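PDB 6D97: aldehyde dehydrogenase 12 from Zea mays, which probably catalyses the NAD-dependent oxidation of L-glutamate gamma-semialdehyde to glutamate, the last step of proline catabolism in plants. Local coordinates for residues Y107-Y110 with G111-A115; L237-D240 with C241-A245; F414-L417 with E418-L421; L448-V451 with L452-C455. All blocks are in the same frame, centred on the assembly; numbering follows the deposited sequence.

Contact 1: residues Y107-Y110 with G111-A115; sequences YLMY and GDISA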
loop_
_atom_site.group_PDB
_atom_site.type_symbol
_atom_site.label_atom_id
_atom_site.label_comp_id
_atom_site.label_asym_id
_atom_site.label_seq_id
_atom_site.Cartn_x
_atom_site.Cartn_y
_atom_site.Cartn_z
ATOM N N TYR A 107 -0.155 -19.311 -9.822
ATOM C CA TYR A 107 -1.034 -18.303 -9.232
ATOM C C TYR A 107 -2.350 -18.225 -9.990
ATOM O O TYR A 107 -3.422 -18.120 -9.383
ATOM C CB TYR A 107 -0.368 -16.929 -9.231
ATOM C CG TYR A 107 0.822 -16.769 -8.320
ATOM C CD1 TYR A 107 0.675 -16.764 -6.939
ATOM C CD2 TYR A 107 2.093 -16.576 -8.850
ATOM C CE1 TYR A 107 1.765 -16.595 -6.113
ATOM C CE2 TYR A 107 3.189 -16.414 -8.036
ATOM C CZ TYR A 107 3.021 -16.425 -6.668
ATOM O OH TYR A 107 4.108 -16.254 -5.845
ATOM N N LEU A 108 -2.285 -18.270 -11.324
ATOM C CA LEU A 108 -3.498 -18.214 -12.133
ATOM C C LEU A 108 -4.348 -19.460 -11.946
ATOM O O LEU A 108 -5.582 -19.376 -11.922
ATOM C CB LEU A 108 -3.136 -18.035 -13.605
ATOM C CG LEU A 108 -2.319 -16.774 -13.863
ATOM C CD1 LEU A 108 -2.152 -16.515 -15.357
ATOM C CD2 LEU A 108 -2.986 -15.610 -13.160
ATOM N N MET A 109 -3.703 -20.625 -11.827
ATOM C CA MET A 109 -4.430 -21.874 -11.626
ATOM C C MET A 109 -5.259 -21.828 -10.355
ATOM O O MET A 109 -6.401 -22.295 -10.327
ATOM C CB MET A 109 -3.449 -23.045 -11.571
ATOM C CG MET A 109 -4.087 -24.407 -11.338
ATOM S SD MET A 109 -2.829 -25.692 -11.182
ATOM C CE MET A 109 -2.104 -25.290 -9.593
ATOM N N TYR A 110 -4.701 -21.268 -9.287
ATOM C CA TYR A 110 -5.448 -21.242 -8.042
ATOM C C TYR A 110 -6.527 -20.172 -8.061
ATOM O O TYR A 110 -7.506 -20.270 -7.311
ATOM C CB TYR A 110 -4.498 -21.061 -6.869
ATOM C CG TYR A 110 -4.014 -22.387 -6.367
ATOM C CD1 TYR A 110 -4.817 -23.165 -5.547
ATOM C CD2 TYR A 110 -2.777 -22.884 -6.737
ATOM C CE1 TYR A 110 -4.396 -24.387 -5.091
ATOM C CE2 TYR A 110 -2.344 -24.105 -6.283
ATOM C CZ TYR A 110 -3.156 -24.853 -5.462
ATOM O OH TYR A 110 -2.720 -26.075 -5.014
ATOM N N GLY A 111 -6.368 -19.149 -8.899
ATOM C CA GLY A 111 -7.499 -18.289 -9.194
ATOM C C GLY A 111 -8.642 -19.068 -9.814
ATOM O O GLY A 111 -9.803 -18.912 -9.425
ATOM N N ASP A 112 -8.320 -19.944 -10.773
ATOM C CA ASP A 112 -9.347 -20.746 -11.432
ATOM C C ASP A 112 -9.934 -21.789 -10.491
ATOM O O ASP A 112 -11.153 -21.999 -10.476
ATOM C CB ASP A 112 -8.776 -21.419 -12.680
ATOM C CG ASP A 112 -8.561 -20.444 -13.823
ATOM O OD1 ASP A 112 -9.177 -19.356 -13.803
ATOM O OD2 ASP A 112 -7.773 -20.766 -14.737
ATOM N N ILE A 113 -9.084 -22.465 -9.713
ATOM C CA ILE A 113 -9.570 -23.451 -8.747
ATOM C C ILE A 113 -10.534 -22.798 -7.767
ATOM O O ILE A 113 -11.615 -23.325 -7.483
ATOM C CB ILE A 113 -8.390 -24.109 -8.012
ATOM C CG1 ILE A 113 -7.589 -24.983 -8.971
ATOM C CG2 ILE A 113 -8.890 -24.918 -6.825
ATOM C CD1 ILE A 113 -6.240 -25.380 -8.420
ATOM N N SER A 114 -10.156 -21.627 -7.249
ATOM C CA SER A 114 -11.010 -20.928 -6.293
ATOM C C SER A 114 -12.341 -20.535 -6.921
ATOM O O SER A 114 -13.378 -20.546 -6.247
ATOM C CB SER A 114 -10.286 -19.694 -5.754
ATOM O OG SER A 114 -9.060 -20.050 -5.137
ATOM N N ALA A 115 -12.334 -20.185 -8.210
ATOM C CA ALA A 115 -13.574 -19.803 -8.879
ATOM C C ALA A 115 -14.505 -21.000 -9.020
ATOM O O ALA A 115 -15.704 -20.907 -8.733
ATOM C CB ALA A 115 -13.269 -19.190 -10.246
#
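With chi1 at -68°, I113 carries CG1 beside its own backbone N, and the almost extended next torsion (166°) sends CD1 back along the helix toward Y110 and M109. There the methyl lies over one face of the tyrosine ring in a CH-pi contact, I113 CD1 standing 4.0 Å from the Y110 centroid and displaced toward the rim, above CD1 and CE1. The same methyl, I113 CD1, also meets M109 CG at 3.8 Å, the two chains running side by side. Isoleucine suits the place because its terminal methyl offers a C-H group to the ring face, and the unbranched stem of methionine can lie alongside it. One turn after Y110, S114 turns OG back beside its backbone N (chi1 -58°) and donates to Y110 O at 2.7 Å. The carbonyl is thus gripped twice: OG approaches almost in line with C=O, whereas S114 N, 3.0 Å from Y110 O, comes from above the carbonyl plane. With an alanine here, Y110 O would probably be left with its backbone donor alone, and the hydroxyl of Y214, which also bonds S114 OG, would lose this partner. Helix 105-121 lies against helix 203-214, where M210, L213 and Y214 pack on Y110, whose OH bonds D247, and M210 also meets S114; Y107 and L108 lean toward helix 163-167, and D112 packs on E157 of the second subunit.

Contact 2: residues L237-D240 with C241-A245; sequences LLHD and CGLPA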
loop_
_atom_site.group_PDB
_atom_site.type_symbol
_atom_site.label_atom_id
_atom_site.label_comp_id
_atom_site.label_asym_id
_atom_site.label_seq_id
_atom_site.Cartn_x
_atom_site.Cartn_y
_atom_site.Cartn_z
ATOM N N LEU A 237 -14.074 -32.170 -3.297
ATOM C CA LEU A 237 -14.588 -31.090 -4.131
ATOM C C LEU A 237 -13.445 -30.310 -4.768
ATOM O O LEU A 237 -13.471 -30.018 -5.970
ATOM C CB LEU A 237 -15.482 -30.170 -3.292
ATOM C CG LEU A 237 -16.186 -28.927 -3.861
ATOM C CD1 LEU A 237 -17.252 -28.473 -2.864
ATOM C CD2 LEU A 237 -15.238 -27.758 -4.190
ATOM N N LEU A 238 -12.434 -29.956 -3.970
ATOM C CA LEU A 238 -11.321 -29.165 -4.491
ATOM C C LEU A 238 -10.582 -29.911 -5.594
ATOM O O LEU A 238 -10.148 -29.302 -6.580
ATOM C CB LEU A 238 -10.369 -28.791 -3.356
ATOM C CG LEU A 238 -10.843 -27.687 -2.409
ATOM C CD1 LEU A 238 -9.973 -27.620 -1.164
ATOM C CD2 LEU A 238 -10.843 -26.348 -3.136
ATOM N N HIS A 239 -10.428 -31.230 -5.446
ATOM C CA HIS A 239 -9.825 -32.024 -6.512
ATOM C C HIS A 239 -10.668 -31.966 -7.779
ATOM O O HIS A 239 -10.129 -31.841 -8.884
ATOM C CB HIS A 239 -9.642 -33.470 -6.054
ATOM C CG HIS A 239 -8.500 -33.668 -5.108
ATOM N ND1 HIS A 239 -8.537 -34.589 -4.085
ATOM C CD2 HIS A 239 -7.288 -33.069 -5.032
ATOM C CE1 HIS A 239 -7.398 -34.549 -3.418
ATOM N NE2 HIS A 239 -6.622 -33.635 -3.972
ATOM N N ASP A 240 -11.993 -32.045 -7.637
ATOM C CA ASP A 240 -12.873 -31.890 -8.791
ATOM C C ASP A 240 -12.773 -30.504 -9.410
ATOM O O ASP A 240 -13.079 -30.347 -10.596
ATOM C CB ASP A 240 -14.322 -32.174 -8.397
ATOM C CG ASP A 240 -14.600 -33.652 -8.229
ATOM O OD1 ASP A 240 -13.682 -34.458 -8.501
ATOM O OD2 ASP A 240 -15.727 -34.009 -7.830
ATOM N N CYS A 241 -12.354 -29.503 -8.640
ATOM C CA CYS A 241 -12.205 -28.146 -9.145
ATOM C C CYS A 241 -10.800 -27.859 -9.656
ATOM O O CYS A 241 -10.537 -26.738 -10.104
ATOM C CB CYS A 241 -12.582 -27.134 -8.058
ATOM S SG CYS A 241 -14.330 -27.151 -7.610
ATOM N N GLY A 242 -9.895 -28.834 -9.602
ATOM C CA GLY A 242 -8.592 -28.703 -10.221
ATOM C C GLY A 242 -7.421 -28.647 -9.267
ATOM O O GLY A 242 -6.288 -28.465 -9.731
ATOM N N LEU A 243 -7.645 -28.775 -7.963
ATOM C CA LEU A 243 -6.544 -28.853 -7.010
ATOM C C LEU A 243 -5.655 -30.042 -7.352
ATOM O O LEU A 243 -6.139 -31.185 -7.349
ATOM C CB LEU A 243 -7.061 -28.987 -5.579
ATOM C CG LEU A 243 -6.010 -29.412 -4.545
ATOM C CD1 LEU A 243 -4.993 -28.314 -4.303
ATOM C CD2 LEU A 243 -6.688 -29.828 -3.244
ATOM N N PRO A 244 -4.375 -29.830 -7.661
ATOM C CA PRO A 244 -3.523 -30.950 -8.074
ATOM C C PRO A 244 -3.340 -31.962 -6.956
ATOM O O PRO A 244 -3.200 -31.605 -5.783
ATOM C CB PRO A 244 -2.199 -30.271 -8.444
ATOM C CG PRO A 244 -2.580 -28.870 -8.770
ATOM C CD PRO A 244 -3.701 -28.533 -7.836
ATOM N N ALA A 245 -3.352 -33.241 -7.338
ATOM C CA ALA A 245 -3.201 -34.318 -6.368
ATOM C C ALA A 245 -1.946 -34.140 -5.524
ATOM O O ALA A 245 -1.958 -34.397 -4.314
ATOM C CB ALA A 245 -3.173 -35.667 -7.089
HETATM O O HOH W 1 -4.105 -32.674 -3.262
HETATM O O HOH W 2 -7.614 -32.359 -9.342
#
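H239 turns an edge of its ring to L243 from the last turn of helix 229-240. Its CB leaves the helix with CG turned beside the backbone N (chi1 -75°), which brings the CD2 edge of the imidazole to the chain that leaves the helix. CG comes only loosely near L243 O, but the next atom presses closer: H239 CD2 lies 3.2 Å from L243 O, which sits in the ring plane at its edge. CD2 also touches the leucine methyl, H239 CD2 to L243 CD2 being 3.7 Å. At the tip, H239 NE2 is hydrogen-bonded to water 1 at 2.8 Å, again in the ring plane, and this water bridges to P244 O. The chain after the helix forms a Schellman motif, a common C-terminal cap. L243 N reaches back to L238 O (2.9 Å, 161° at the hydrogen) and G242 N to H239 O (3.1 Å), while the positive phi of G242 (113°) would jam a CB against the preceding carbonyl, so glycine fits. L243, folded back, meets the helix flank, its CD2 3.8 Å from L238 CB, the hydrophobic pairing that commonly accompanies this motif. Replacing H239 by an alanine would probably leave water 1 without its NE2 partner and take away the ring carbon that packs on the L243 methyl. Water 2 donates to both H239 O and L243 O, tying turn to helix. Compact C241 tucks SG against L237 CD2 (3.6 Å), and its carbonyl accepts from K116 of helix 105-121.

Contact 3: residues F414-L417 with E418-L421; sequences FVPL and EEIL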
loop_
_atom_site.group_PDB
_atom_site.type_symbol
_atom_site.label_atom_id
_atom_site.label_comp_id
_atom_site.label_asym_id
_atom_site.label_seq_id
_atom_site.Cartn_x
_atom_site.Cartn_y
_atom_site.Cartn_z
ATOM N N PHE A 414 -22.770 -14.299 38.139
ATOM C CA PHE A 414 -22.298 -12.992 38.563
ATOM C C PHE A 414 -21.186 -13.145 39.591
ATOM O O PHE A 414 -21.280 -13.967 40.506
ATOM C CB PHE A 414 -23.442 -12.168 39.152
ATOM C CG PHE A 414 -23.012 -10.835 39.704
ATOM C CD1 PHE A 414 -22.806 -9.753 38.859
ATOM C CD2 PHE A 414 -22.824 -10.660 41.067
ATOM C CE1 PHE A 414 -22.416 -8.525 39.359
ATOM C CE2 PHE A 414 -22.433 -9.435 41.574
ATOM C CZ PHE A 414 -22.227 -8.366 40.718
ATOM N N VAL A 415 -20.125 -12.362 39.425
ATOM C CA VAL A 415 -19.063 -12.256 40.422
ATOM C C VAL A 415 -18.748 -10.775 40.604
ATOM O O VAL A 415 -18.469 -10.083 39.614
ATOM C CB VAL A 415 -17.810 -13.048 40.011
ATOM C CG1 VAL A 415 -16.753 -12.950 41.096
ATOM C CG2 VAL A 415 -18.155 -14.509 39.729
ATOM N N PRO A 416 -18.797 -10.244 41.827
ATOM C CA PRO A 416 -18.508 -8.818 42.024
ATOM C C PRO A 416 -17.120 -8.458 41.513
ATOM O O PRO A 416 -16.164 -9.222 41.664
ATOM C CB PRO A 416 -18.619 -8.640 43.543
ATOM C CG PRO A 416 -19.497 -9.760 43.991
ATOM C CD PRO A 416 -19.175 -10.913 43.083
ATOM N N LEU A 417 -17.022 -7.280 40.888
ATOM C CA LEU A 417 -15.782 -6.887 40.221
ATOM C C LEU A 417 -14.607 -6.856 41.189
ATOM O O LEU A 417 -13.502 -7.293 40.849
ATOM C CB LEU A 417 -15.958 -5.524 39.551
ATOM C CG LEU A 417 -14.706 -4.895 38.938
ATOM C CD1 LEU A 417 -14.153 -5.783 37.847
ATOM C CD2 LEU A 417 -15.020 -3.511 38.396
ATOM N N GLU A 418 -14.827 -6.345 42.403
ATOM C CA GLU A 418 -13.737 -6.225 43.367
ATOM C C GLU A 418 -13.190 -7.584 43.781
ATOM O O GLU A 418 -12.006 -7.698 44.119
ATOM C CB GLU A 418 -14.209 -5.449 44.594
ATOM C CG GLU A 418 -14.206 -3.943 44.416
ATOM C CD GLU A 418 -15.412 -3.285 45.051
ATOM O OE1 GLU A 418 -16.473 -3.235 44.393
ATOM O OE2 GLU A 418 -15.305 -2.834 46.213
ATOM N N GLU A 419 -14.028 -8.623 43.769
ATOM C CA GLU A 419 -13.540 -9.958 44.091
ATOM C C GLU A 419 -12.778 -10.567 42.920
ATOM O O GLU A 419 -11.804 -11.299 43.126
ATOM C CB GLU A 419 -14.705 -10.861 44.500
ATOM C CG GLU A 419 -15.568 -10.306 45.633
ATOM C CD GLU A 419 -14.848 -10.274 46.969
ATOM O OE1 GLU A 419 -13.811 -10.961 47.098
ATOM O OE2 GLU A 419 -15.321 -9.563 47.886
ATOM N N ILE A 420 -13.208 -10.270 41.690
ATOM C CA ILE A 420 -12.522 -10.772 40.499
ATOM C C ILE A 420 -11.055 -10.359 40.513
ATOM O O ILE A 420 -10.159 -11.166 40.240
ATOM C CB ILE A 420 -13.233 -10.274 39.227
ATOM C CG1 ILE A 420 -14.651 -10.834 39.138
ATOM C CG2 ILE A 420 -12.442 -10.642 37.982
ATOM C CD1 ILE A 420 -15.472 -10.196 38.049
ATOM N N LEU A 421 -10.789 -9.093 40.846
ATOM C CA LEU A 421 -9.435 -8.557 40.760
ATOM C C LEU A 421 -8.483 -9.187 41.763
ATOM O O LEU A 421 -7.263 -9.083 41.593
ATOM C CB LEU A 421 -9.462 -7.043 40.953
ATOM C CG LEU A 421 -10.005 -6.303 39.733
ATOM C CD1 LEU A 421 -9.938 -4.807 39.949
ATOM C CD2 LEU A 421 -9.228 -6.702 38.491
#
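The flat groups joining P416 to I420 and L417 to L421 are peptide carbonyls, not rings. P416 O receives I420 N in the carbonyl plane at 3.1 Å; E419 N adds a weak bond to the same oxygen. L421 N bonds L417 O at 3.3 Å. P416 is the N-cap of the short helix 417-420, a place that suits proline because its restrained phi is compatible with entry into a helix and its missing N-H costs no helical bond. Beside the cap, V415 holds CG1 anti to its backbone N (chi1 -178°), which puts that methyl 3.6 Å from I420 CG1. I420 CD1 reaches further back, to 3.4 Å from V415 O, an oxygen whose hydrogen bond is with T441 OG1. E419 runs the other way, its CG 4.1 Å from P416 CB, before its carboxylate forms a salt bridge with K422. The turn is therefore two-sided: V415, L417 and I420 give branched hydrocarbon to strand 437-443, while E418 and E419 carry acidic groups outward. Acids in the first turn would probably interact favourably with the partial positive charge of the helix start.

Contact 4: residues L448-V451 with L452-C455; sequences LELV and LEAC
Four successive i to i+4 bonds, from L452 N to L448 O (2.9 Å) through to C455 N on V451 O, make this a regular stretch of alpha helix. Along one flank two leucines meet at a slant, L448 CG lying 4.1 Å from L452 CD1. L448 places CG anti to its backbone N (chi1 -177°), whereas L452 turns CG beside the N (chi1 -63°), and this brings L452 CG to 3.4 Å from L448 O, so that the carbonyl is partly covered by hydrocarbon. The helix, 448-457, is amphipathic and packs on the mixed sheet that contains strands 298-302 and 331-337. V451 and C455, one turn apart, supply its buried side: V451 rests on I301 and F335, C455 on W299 and F335. C455 turns SG beside its backbone N (chi1 -66°), which leaves SG 3.4 Å from V451 O. L448 and L452 look toward helix 471-479, touching F473 and V477. On the outer side E453 runs out extended, its OE1 4.3 Å from L450 CD2, and its OE2 forms a salt bridge with R457 one turn further on; the long aliphatic stem suits a residue at the boundary between packing and solvent. The exposed carboxylate of E449 belongs to the polar side of the helix, and small A454 leaves room for a methyl of L421 on its CB.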
loop_
_atom_site.group_PDB
_atom_site.type_symbol
_atom_site.label_atom_id
_atom_site.label_comp_id
_atom_site.label_asym_id
_atom_site.label_seq_id
_atom_site.Cartn_x
_atom_site.Cartn_y
_atom_site.Cartn_z
ATOM N N LEU A 448 -13.756 2.219 35.883
ATOM C CA LEU A 448 -13.292 1.767 34.573
ATOM C C LEU A 448 -11.850 1.280 34.628
ATOM O O LEU A 448 -11.477 0.360 33.891
ATOM C CB LEU A 448 -13.436 2.880 33.535
ATOM C CG LEU A 448 -13.028 2.456 32.118
ATOM C CD1 LEU A 448 -13.846 1.251 31.659
ATOM C CD2 LEU A 448 -13.139 3.604 31.122
ATOM N N GLU A 449 -11.030 1.872 35.503
ATOM C CA GLU A 449 -9.645 1.431 35.635
ATOM C C GLU A 449 -9.567 -0.020 36.086
ATOM O O GLU A 449 -8.726 -0.784 35.599
ATOM C CB GLU A 449 -8.897 2.335 36.613
ATOM C CG GLU A 449 -8.858 3.790 36.193
ATOM C CD GLU A 449 -8.086 4.000 34.906
ATOM O OE1 GLU A 449 -7.140 3.223 34.651
ATOM O OE2 GLU A 449 -8.426 4.937 34.149
ATOM N N LEU A 450 -10.436 -0.416 37.021
ATOM C CA LEU A 450 -10.458 -1.804 37.473
ATOM C C LEU A 450 -10.791 -2.746 36.327
ATOM O O LEU A 450 -10.204 -3.827 36.206
ATOM C CB LEU A 450 -11.470 -1.965 38.607
ATOM C CG LEU A 450 -11.324 -1.060 39.832
ATOM C CD1 LEU A 450 -12.326 -1.446 40.913
ATOM C CD2 LEU A 450 -9.907 -1.110 40.375
ATOM N N VAL A 451 -11.736 -2.349 35.475
ATOM C CA VAL A 451 -12.100 -3.172 34.328
ATOM C C VAL A 451 -10.919 -3.302 33.376
ATOM O O VAL A 451 -10.601 -4.396 32.895
ATOM C CB VAL A 451 -13.332 -2.584 33.621
ATOM C CG1 VAL A 451 -13.593 -3.319 32.324
ATOM C CG2 VAL A 451 -14.537 -2.660 34.535
ATOM N N LEU A 452 -10.247 -2.184 33.094
ATOM C CA LEU A 452 -9.100 -2.220 32.193
ATOM C C LEU A 452 -7.922 -2.956 32.815
ATOM O O LEU A 452 -7.153 -3.607 32.097
ATOM C CB LEU A 452 -8.698 -0.801 31.796
ATOM C CG LEU A 452 -9.753 -0.021 31.008
ATOM C CD1 LEU A 452 -9.314 1.416 30.786
ATOM C CD2 LEU A 452 -10.029 -0.713 29.676
ATOM N N GLU A 453 -7.758 -2.864 34.140
ATOM C CA GLU A 453 -6.737 -3.666 34.808
ATOM C C GLU A 453 -7.006 -5.152 34.621
ATOM O O GLU A 453 -6.084 -5.929 34.345
ATOM C CB GLU A 453 -6.674 -3.325 36.298
ATOM C CG GLU A 453 -5.718 -4.221 37.078
ATOM C CD GLU A 453 -5.851 -4.075 38.585
ATOM O OE1 GLU A 453 -6.251 -2.988 39.052
ATOM O OE2 GLU A 453 -5.563 -5.056 39.305
ATOM N N ALA A 454 -8.268 -5.567 34.762
ATOM C CA ALA A 454 -8.605 -6.975 34.581
ATOM C C ALA A 454 -8.320 -7.434 33.158
ATOM O O ALA A 454 -7.830 -8.549 32.947
ATOM C CB ALA A 454 -10.071 -7.215 34.939
ATOM N N CYS A 455 -8.615 -6.589 32.167
ATOM C CA CYS A 455 -8.355 -6.973 30.783
ATOM C C CYS A 455 -6.859 -7.054 30.505
ATOM O O CYS A 455 -6.406 -7.934 29.764
ATOM C CB CYS A 455 -9.029 -5.992 29.821
ATOM S SG CYS A 455 -10.840 -5.985 29.865
#

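From the N terminus the contacts follow in series; each is local, closes no more than a helical turn or a helix end, and none nests in or crosses another. Contact 1 lies within helix 105-121, and contact 2 ends helix 229-240 beside it: I113 CD1 comes 3.4 Å from G242 O, and Y110 borders L243, so the two helices meet near the cofactor-binding sheet of parallel strands. Far off, with centres about 53 Å from contact 1 to contact 3, contact 3 leads strand 411-414 into helix 417-420. Contact 4 follows in helix 448-457; L417 and L421 pack on L450, and L417 on V451, joining these helices, while L417 and I420 on T441, and V451 on I301, hold them to the seven-stranded sheet.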